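Local coordinates for insecticidal Delta-Endotoxin Cry8Ea1 (Bacillus Thuringiensis, PDB 3EB7), which kills larvae of the underground pest Holotrichia parallela, probably by making pores in gut cell membranes as other three-domain Cry toxins do, at residues A[441-446]-A[497-502]; A[228-233]-A[582-587]. All coordinates share one frame; numbering follows the deposited sequence.

Contact 1. Residues A[441-446]-A[497-502]; sequences NTVYSD and QKYRVR
The ring of Tyr499 carries this contact with 441-446. At its edge, near the ring plane, lies the backbone O of Tyr444, 3.4 Å from Tyr499 CE2. Val443 approaches the ring obliquely. With chi1 at -178°, its CG1 is swung opposite the backbone N and brought to 3.8 Å from Tyr499 CE2. The valine and tyrosine side chains run antiparallel past one another. The CA of Ser445 also comes in obliquely, 3.4 Å from Tyr499 OH. The ring of Tyr444 has Thr442 CG2 lying off-centre over one face.

A water links the polar ends. It accepts a bond of 2.8 Å from Tyr499 OH and gives a weak one to Ser445 OG. The main partner of that OG is the O of Ser493. Gln497 bends at chi2 (70°), and its CD comes to 4.0 Å from Ser445 O. Its NE2 turns back to the next residue and hydrogen-bonds Lys498 O at 2.9 Å, on a lone pair in the carbonyl plane. Strands 442-443 and 498-507 belong to different sheets. Side chains meeting between two sheets in this way are characteristic of a beta-sandwich, as in the C-terminal domain of three-domain Cry toxins.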
ATOM      1  N   ASN A 441      -1.625   4.041  16.646  1.00 25.78           N
ATOM      2  CA  ASN A 441      -1.870   2.620  16.973  1.00 25.57           C
ATOM      3  C   ASN A 441      -3.104   2.420  17.893  1.00 25.63           C
ATOM      4  O   ASN A 441      -3.015   1.875  19.012  1.00 25.84           O
ATOM      5  CB  ASN A 441      -0.625   1.975  17.589  1.00 25.19           C
ATOM      6  CG  ASN A 441       0.519   1.862  16.616  1.00 23.18           C
ATOM      7  OD1 ASN A 441       0.309   1.624  15.422  1.00 23.79           O
ATOM      8  ND2 ASN A 441       1.745   2.029  17.117  1.00 21.55           N
ATOM      9  N   THR A 442      -4.249   2.878  17.407  1.00 25.34           N
ATOM     10  CA  THR A 442      -5.510   2.803  18.123  1.00 25.66           C
ATOM     11  C   THR A 442      -5.975   1.367  18.152  1.00 25.74           C
ATOM     12  O   THR A 442      -5.904   0.680  17.146  1.00 26.99           O
ATOM     13  CB  THR A 442      -6.588   3.692  17.444  1.00 25.33           C
ATOM     14  OG1 THR A 442      -6.147   5.050  17.474  1.00 26.60           O
ATOM     15  CG2 THR A 442      -7.958   3.617  18.147  1.00 25.36           C
ATOM     16  N   VAL A 443      -6.460   0.936  19.316  1.00 26.17           N
ATOM     17  CA  VAL A 443      -7.078  -0.386  19.511  1.00 25.68           C
ATOM     18  C   VAL A 443      -8.567  -0.155  19.754  1.00 26.73           C
ATOM     19  O   VAL A 443      -8.949   0.562  20.705  1.00 26.63           O
ATOM     20  CB  VAL A 443      -6.411  -1.156  20.710  1.00 25.20           C
ATOM     21  CG1 VAL A 443      -6.995  -2.561  20.900  1.00 22.93           C
ATOM     22  CG2 VAL A 443      -4.919  -1.267  20.486  1.00 24.30           C
ATOM     23  N   TYR A 444      -9.378  -0.746  18.872  1.00 26.95           N
ATOM     24  CA  TYR A 444     -10.842  -0.673  18.920  1.00 28.99           C
ATOM     25  C   TYR A 444     -11.486  -1.769  19.767  1.00 29.16           C
ATOM     26  O   TYR A 444     -11.053  -2.918  19.721  1.00 30.41           O
ATOM     27  CB  TYR A 444     -11.443  -0.694  17.500  1.00 28.99           C
ATOM     28  CG  TYR A 444     -10.865   0.413  16.646  1.00 30.89           C
ATOM     29  CD1 TYR A 444      -9.725   0.191  15.874  1.00 30.75           C
ATOM     30  CD2 TYR A 444     -11.428   1.696  16.653  1.00 30.19           C
ATOM     31  CE1 TYR A 444      -9.156   1.213  15.114  1.00 31.73           C
ATOM     32  CE2 TYR A 444     -10.874   2.715  15.905  1.00 31.88           C
ATOM     33  CZ  TYR A 444      -9.738   2.468  15.135  1.00 30.54           C
ATOM     34  OH  TYR A 444      -9.188   3.475  14.386  1.00 31.19           O
ATOM     35  N   SER A 445     -12.522  -1.410  20.518  1.00 28.65           N
ATOM     36  CA  SER A 445     -13.223  -2.365  21.373  1.00 29.90           C
ATOM     37  C   SER A 445     -14.112  -3.256  20.545  1.00 29.46           C
ATOM     38  O   SER A 445     -14.491  -4.325  20.980  1.00 30.10           O
ATOM     39  CB  SER A 445     -14.139  -1.645  22.354  1.00 29.80           C
ATOM     40  OG  SER A 445     -13.427  -0.673  23.068  1.00 33.27           O
ATOM     41  N   ASP A 446     -14.503  -2.774  19.379  1.00 29.58           N
ATOM     42  CA  ASP A 446     -15.557  -3.410  18.623  1.00 29.77           C
ATOM     43  C   ASP A 446     -15.129  -3.880  17.224  1.00 28.48           C
ATOM     44  O   ASP A 446     -15.955  -4.243  16.400  1.00 28.49           O
ATOM     45  CB  ASP A 446     -16.820  -2.512  18.621  1.00 30.63           C
ATOM     46  CG  ASP A 446     -16.644  -1.176  17.863  1.00 34.29           C
ATOM     47  OD1 ASP A 446     -15.511  -0.624  17.700  1.00 36.80           O
ATOM     48  OD2 ASP A 446     -17.700  -0.655  17.413  1.00 40.09           O
ATOM     49  N   GLN A 497     -12.519  -4.165  28.683  1.00 30.43           N
ATOM     50  CA  GLN A 497     -12.695  -5.029  27.527  1.00 29.37           C
ATOM     51  C   GLN A 497     -11.553  -6.046  27.443  1.00 29.61           C
ATOM     52  O   GLN A 497     -10.364  -5.677  27.458  1.00 28.81           O
ATOM     53  CB  GLN A 497     -12.717  -4.170  26.264  1.00 29.23           C
ATOM     54  CG  GLN A 497     -12.713  -4.933  24.966  1.00 28.12           C
ATOM     55  CD  GLN A 497     -14.003  -5.619  24.758  1.00 28.98           C
ATOM     56  OE1 GLN A 497     -15.046  -5.028  24.973  1.00 29.89           O
ATOM     57  NE2 GLN A 497     -13.960  -6.894  24.356  1.00 29.09           N
ATOM     58  N   LYS A 498     -11.920  -7.328  27.371  1.00 29.76           N
ATOM     59  CA  LYS A 498     -10.946  -8.400  27.089  1.00 29.75           C
ATOM     60  C   LYS A 498     -10.571  -8.491  25.600  1.00 28.35           C
ATOM     61  O   LYS A 498     -11.394  -8.257  24.711  1.00 27.45           O
ATOM     62  CB  LYS A 498     -11.495  -9.766  27.523  1.00 30.61           C
ATOM     63  CG  LYS A 498     -11.947  -9.845  28.949  1.00 33.44           C
ATOM     64  CD  LYS A 498     -10.780  -9.697  29.881  1.00 38.76           C
ATOM     65  CE  LYS A 498     -10.965 -10.605  31.098  1.00 43.49           C
ATOM     66  NZ  LYS A 498     -12.427 -10.957  31.290  1.00 42.78           N
ATOM     67  N   TYR A 499      -9.329  -8.871  25.365  1.00 27.56           N
ATOM     68  CA  TYR A 499      -8.810  -9.089  24.044  1.00 27.14           C
ATOM     69  C   TYR A 499      -8.035 -10.397  24.071  1.00 27.26           C
ATOM     70  O   TYR A 499      -7.424 -10.756  25.080  1.00 27.61           O
ATOM     71  CB  TYR A 499      -7.834  -7.963  23.645  1.00 26.67           C
ATOM     72  CG  TYR A 499      -8.467  -6.600  23.456  1.00 26.38           C
ATOM     73  CD1 TYR A 499      -8.482  -5.672  24.504  1.00 24.79           C
ATOM     74  CD2 TYR A 499      -9.067  -6.246  22.237  1.00 24.85           C
ATOM     75  CE1 TYR A 499      -9.086  -4.420  24.358  1.00 24.79           C
ATOM     76  CE2 TYR A 499      -9.673  -5.002  22.072  1.00 27.77           C
ATOM     77  CZ  TYR A 499      -9.675  -4.087  23.143  1.00 26.89           C
ATOM     78  OH  TYR A 499     -10.253  -2.849  22.982  1.00 25.69           O
ATOM     79  N   ARG A 500      -8.053 -11.101  22.952  1.00 26.69           N
ATOM     80  CA  ARG A 500      -7.046 -12.109  22.700  1.00 26.22           C
ATOM     81  C   ARG A 500      -6.311 -11.657  21.455  1.00 26.44           C
ATOM     82  O   ARG A 500      -6.784 -10.773  20.730  1.00 26.34           O
ATOM     83  CB  ARG A 500      -7.650 -13.498  22.530  1.00 25.45           C
ATOM     84  CG  ARG A 500      -8.435 -13.676  21.273  1.00 23.95           C
ATOM     85  CD  ARG A 500      -9.225 -14.959  21.262  1.00 23.46           C
ATOM     86  NE  ARG A 500      -9.698 -15.326  19.932  1.00 22.17           N
ATOM     87  CZ  ARG A 500      -8.904 -15.688  18.921  1.00 26.42           C
ATOM     88  NH1 ARG A 500      -7.570 -15.718  19.059  1.00 26.94           N
ATOM     89  NH2 ARG A 500      -9.439 -16.023  17.753  1.00 23.81           N
ATOM     90  N   VAL A 501      -5.175 -12.298  21.222  1.00 26.42           N
ATOM     91  CA  VAL A 501      -4.184 -11.914  20.251  1.00 27.17           C
ATOM     92  C   VAL A 501      -3.882 -13.097  19.340  1.00 27.31           C
ATOM     93  O   VAL A 501      -3.763 -14.231  19.797  1.00 27.89           O
ATOM     94  CB  VAL A 501      -2.845 -11.523  20.988  1.00 27.66           C
ATOM     95  CG1 VAL A 501      -1.648 -11.563  20.065  1.00 29.14           C
ATOM     96  CG2 VAL A 501      -2.959 -10.146  21.611  1.00 27.67           C
ATOM     97  N   ARG A 502      -3.721 -12.825  18.044  1.00 26.80           N
ATOM     98  CA  ARG A 502      -3.078 -13.772  17.158  1.00 26.00           C
ATOM     99  C   ARG A 502      -2.053 -13.032  16.326  1.00 25.60           C
ATOM    100  O   ARG A 502      -2.223 -11.854  16.018  1.00 26.02           O
ATOM    101  CB  ARG A 502      -4.077 -14.550  16.300  1.00 26.27           C
ATOM    102  CG  ARG A 502      -5.117 -13.700  15.617  1.00 26.11           C
ATOM    103  CD  ARG A 502      -5.858 -14.518  14.602  1.00 26.06           C
ATOM    104  NE  ARG A 502      -6.530 -13.605  13.721  1.00 28.12           N
ATOM    105  CZ  ARG A 502      -7.786 -13.715  13.302  1.00 28.06           C
ATOM    106  NH1 ARG A 502      -8.504 -14.769  13.640  1.00 27.05           N
ATOM    107  NH2 ARG A 502      -8.295 -12.778  12.503  1.00 23.87           N
TER
HETATM  108  O   HOH W   1     -10.950  -1.474  25.281  1.00 34.23           O

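Contact 2. Residues A[228-233]-A[582-587]; sequences RTYPME and RIELIP
Tyr230 reaches strand 578-588 with its hydroxyl and meets the carboxylate of Glu584. Its OH gives a hydrogen bond of 2.6 Å to Glu584 OE2. The bond arrives at the syn lone pair of OE2, the one facing OE1. OE2 lies at the edge of the Tyr230 ring, in its plane. The ring and carboxylate planes are 69° apart, and the tyrosine side chain runs roughly perpendicular to that of the glutamate.

The Glu584 side chain is fully stretched beyond CG (chi2 -180°), which carries the carboxylate out from the strand to the tyrosine. OE2 takes a second bond, from Arg582 NE at 3.1 Å. This is part of a salt bridge within the strand. NE approaches OE2 on the anti side, 25° out of the carboxylate plane. The straight run of the Arg582 chain as far as NE brings the guanidinium alongside the acid. Its NH1 ends 3.8 Å from Tyr230 OH.

The segment 228-233 lies in the loop between helix 198-220, in the N-terminal helical domain, and strand 234-235. The contact therefore joins a linker after the helical bundle to a sheet of the C-terminal beta-sandwich, as expected for a three-domain Cry toxin. Arg502, on the neighbouring strand, forms a salt bridge with Glu584 OE1 and a cation-pi contact with Tyr230. Both carboxylate oxygens thus have a cationic partner, which would probably favour the ionised form of this buried acid.

Met232 makes a looser apolar contact nearer the end of the strand. Its side chain ends with CE 4.4 Å from Ile586 CG2. The sulfur of Met232 is 4.5 Å from Pro587 CD, at the ring of the proline.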
ATOM      1  N   ARG A 228     -14.700 -16.507   7.990  1.00 27.92           N
ATOM      2  CA  ARG A 228     -14.452 -17.328   9.165  1.00 28.05           C
ATOM      3  C   ARG A 228     -13.288 -16.761   9.973  1.00 27.17           C
ATOM      4  O   ARG A 228     -13.362 -16.727  11.183  1.00 27.36           O
ATOM      5  CB  ARG A 228     -14.222 -18.808   8.807  1.00 27.86           C
ATOM      6  CG  ARG A 228     -15.316 -19.344   7.943  1.00 28.63           C
ATOM      7  CD  ARG A 228     -15.412 -20.839   8.000  1.00 31.40           C
ATOM      8  NE  ARG A 228     -16.325 -21.319   6.962  1.00 32.46           N
ATOM      9  CZ  ARG A 228     -16.417 -22.588   6.554  1.00 32.29           C
ATOM     10  NH1 ARG A 228     -15.658 -23.529   7.115  1.00 27.86           N
ATOM     11  NH2 ARG A 228     -17.295 -22.918   5.591  1.00 31.35           N
ATOM     12  N   THR A 229     -12.233 -16.302   9.300  1.00 26.99           N
ATOM     13  CA  THR A 229     -11.075 -15.697   9.980  1.00 26.65           C
ATOM     14  C   THR A 229     -11.337 -14.254  10.415  1.00 26.80           C
ATOM     15  O   THR A 229     -10.852 -13.829  11.474  1.00 27.42           O
ATOM     16  CB  THR A 229      -9.807 -15.839   9.117  1.00 26.93           C
ATOM     17  OG1 THR A 229      -9.672 -17.209   8.771  1.00 26.58           O
ATOM     18  CG2 THR A 229      -8.538 -15.417   9.834  1.00 25.74           C
ATOM     19  N   TYR A 230     -12.129 -13.528   9.630  1.00 26.31           N
ATOM     20  CA  TYR A 230     -12.523 -12.154   9.941  1.00 26.79           C
ATOM     21  C   TYR A 230     -14.059 -12.013   9.963  1.00 27.97           C
ATOM     22  O   TYR A 230     -14.653 -11.497   9.011  1.00 27.56           O
ATOM     23  CB  TYR A 230     -11.853 -11.164   8.950  1.00 25.85           C
ATOM     24  CG  TYR A 230     -10.323 -11.275   8.947  1.00 24.37           C
ATOM     25  CD1 TYR A 230      -9.675 -12.199   8.126  1.00 24.83           C
ATOM     26  CD2 TYR A 230      -9.538 -10.492   9.802  1.00 22.91           C
ATOM     27  CE1 TYR A 230      -8.292 -12.335   8.148  1.00 24.20           C
ATOM     28  CE2 TYR A 230      -8.144 -10.607   9.810  1.00 20.71           C
ATOM     29  CZ  TYR A 230      -7.543 -11.530   8.996  1.00 22.94           C
ATOM     30  OH  TYR A 230      -6.185 -11.669   9.004  1.00 21.61           O
ATOM     31  N   PRO A 231     -14.709 -12.515  11.037  1.00 29.33           N
ATOM     32  CA  PRO A 231     -16.172 -12.548  11.106  1.00 30.36           C
ATOM     33  C   PRO A 231     -16.798 -11.188  11.491  1.00 31.96           C
ATOM     34  O   PRO A 231     -18.016 -11.063  11.600  1.00 32.99           O
ATOM     35  CB  PRO A 231     -16.418 -13.592  12.203  1.00 30.88           C
ATOM     36  CG  PRO A 231     -15.273 -13.379  13.162  1.00 28.68           C
ATOM     37  CD  PRO A 231     -14.098 -13.126  12.247  1.00 29.34           C
ATOM     38  N   MET A 232     -15.971 -10.181  11.690  1.00 32.50           N
ATOM     39  CA  MET A 232     -16.455  -8.873  12.052  1.00 33.92           C
ATOM     40  C   MET A 232     -15.544  -7.812  11.456  1.00 32.77           C
ATOM     41  O   MET A 232     -14.420  -8.094  11.035  1.00 32.15           O
ATOM     42  CB  MET A 232     -16.525  -8.715  13.587  1.00 33.94           C
ATOM     43  CG  MET A 232     -15.193  -8.505  14.268  1.00 35.06           C
ATOM     44  SD  MET A 232     -15.213  -8.722  16.068  1.00 39.96           S
ATOM     45  CE  MET A 232     -14.880 -10.479  16.205  1.00 40.72           C
ATOM     46  N   GLU A 233     -16.050  -6.585  11.450  1.00 32.65           N
ATOM     47  CA  GLU A 233     -15.309  -5.412  11.015  1.00 32.82           C
ATOM     48  C   GLU A 233     -13.822  -5.446  11.424  1.00 31.25           C
ATOM     49  O   GLU A 233     -13.485  -5.672  12.608  1.00 30.20           O
ATOM     50  CB  GLU A 233     -16.012  -4.168  11.556  1.00 33.46           C
ATOM     51  CG  GLU A 233     -15.402  -2.877  11.058  1.00 39.18           C
ATOM     52  CD  GLU A 233     -16.389  -1.728  11.094  1.00 45.89           C
ATOM     53  OE1 GLU A 233     -15.933  -0.571  11.279  1.00 47.62           O
ATOM     54  OE2 GLU A 233     -17.616  -1.995  10.935  1.00 48.57           O
ATOM     55  N   ARG A 582       2.260  -9.146  11.698  1.00 25.73           N
ATOM     56  CA  ARG A 582       1.358  -8.278  12.415  1.00 26.13           C
ATOM     57  C   ARG A 582       0.745  -8.976  13.613  1.00 26.28           C
ATOM     58  O   ARG A 582       0.700 -10.205  13.678  1.00 26.67           O
ATOM     59  CB  ARG A 582       0.244  -7.809  11.474  1.00 26.33           C
ATOM     60  CG  ARG A 582      -0.611  -8.934  10.857  1.00 27.23           C
ATOM     61  CD  ARG A 582      -1.731  -8.290  10.057  1.00 33.00           C
ATOM     62  NE  ARG A 582      -2.515  -9.196   9.209  1.00 35.09           N
ATOM     63  CZ  ARG A 582      -2.463  -9.213   7.876  1.00 36.01           C
ATOM     64  NH1 ARG A 582      -3.233 -10.042   7.172  1.00 37.34           N
ATOM     65  NH2 ARG A 582      -1.625  -8.413   7.238  1.00 38.51           N
ATOM     66  N   ILE A 583       0.250  -8.183  14.545  1.00 26.55           N
ATOM     67  CA  ILE A 583      -0.580  -8.685  15.630  1.00 27.59           C
ATOM     68  C   ILE A 583      -1.996  -8.276  15.303  1.00 27.32           C
ATOM     69  O   ILE A 583      -2.228  -7.166  14.830  1.00 27.95           O
ATOM     70  CB  ILE A 583      -0.235  -8.007  16.944  1.00 27.86           C
ATOM     71  CG1 ILE A 583       1.198  -8.298  17.370  1.00 28.39           C
ATOM     72  CG2 ILE A 583      -1.234  -8.397  18.043  1.00 29.65           C
ATOM     73  CD1 ILE A 583       1.774  -7.147  18.256  1.00 32.38           C
ATOM     74  N   GLU A 584      -2.947  -9.172  15.537  1.00 27.23           N
ATOM     75  CA  GLU A 584      -4.362  -8.811  15.454  1.00 26.60           C
ATOM     76  C   GLU A 584      -4.927  -8.997  16.845  1.00 25.73           C
ATOM     77  O   GLU A 584      -4.670 -10.010  17.508  1.00 23.73           O
ATOM     78  CB  GLU A 584      -5.127  -9.629  14.409  1.00 26.29           C
ATOM     79  CG  GLU A 584      -4.401  -9.682  13.048  1.00 28.74           C
ATOM     80  CD  GLU A 584      -5.146 -10.490  11.998  1.00 28.19           C
ATOM     81  OE1 GLU A 584      -5.901 -11.404  12.357  1.00 31.23           O
ATOM     82  OE2 GLU A 584      -4.985 -10.217  10.794  1.00 31.72           O
ATOM     83  N   LEU A 585      -5.658  -7.965  17.271  1.00 25.92           N
ATOM     84  CA  LEU A 585      -6.325  -7.894  18.545  1.00 26.00           C
ATOM     85  C   LEU A 585      -7.803  -8.103  18.295  1.00 26.33           C
ATOM     86  O   LEU A 585      -8.415  -7.416  17.470  1.00 25.28           O
ATOM     87  CB  LEU A 585      -6.077  -6.533  19.196  1.00 26.39           C
ATOM     88  CG  LEU A 585      -4.670  -6.414  19.785  1.00 28.01           C
ATOM     89  CD1 LEU A 585      -4.215  -4.954  19.881  1.00 28.33           C
ATOM     90  CD2 LEU A 585      -4.638  -7.099  21.156  1.00 29.74           C
ATOM     91  N   ILE A 586      -8.360  -9.062  19.030  1.00 26.54           N
ATOM     92  CA  ILE A 586      -9.713  -9.551  18.817  1.00 26.94           C
ATOM     93  C   ILE A 586     -10.440  -9.371  20.143  1.00 27.24           C
ATOM     94  O   ILE A 586     -10.064 -10.005  21.139  1.00 26.73           O
ATOM     95  CB  ILE A 586      -9.682 -11.068  18.379  1.00 26.86           C
ATOM     96  CG1 ILE A 586      -8.826 -11.242  17.115  1.00 26.35           C
ATOM     97  CG2 ILE A 586     -11.110 -11.683  18.209  1.00 27.11           C
ATOM     98  CD1 ILE A 586      -8.079 -12.539  17.039  1.00 27.16           C
ATOM     99  N   PRO A 587     -11.493  -8.531  20.163  1.00 28.49           N
ATOM    100  CA  PRO A 587     -12.278  -8.375  21.407  1.00 29.95           C
ATOM    101  C   PRO A 587     -13.014  -9.691  21.808  1.00 30.98           C
ATOM    102  O   PRO A 587     -13.655 -10.339  20.983  1.00 31.00           O
ATOM    103  CB  PRO A 587     -13.276  -7.249  21.062  1.00 29.27           C
ATOM    104  CG  PRO A 587     -12.780  -6.666  19.803  1.00 28.64           C
ATOM    105  CD  PRO A 587     -12.067  -7.731  19.071  1.00 28.15           C
TER

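The centres of the two contacts are about 9 Å apart, on the same side of the chain's centre. They come in nested order: 228-233, then 441-446 and 497-502, then 582-587. Strands 498-507 and 578-588 are antiparallel neighbours in one sheet. The contacts touch directly through this pair. Arg500 O of contact 1 and Ile586 N of contact 2 are 2.9 Å apart, a probable hydrogen bond. Ser445 O also packs against Pro587 CG. Strand 442-443 belongs to the other sheet, while 228-233 follows the helical domain. Contact 1 is thus part of where the shared sheet meets its partner sheet, and contact 2 part of where it meets the interdomain linker.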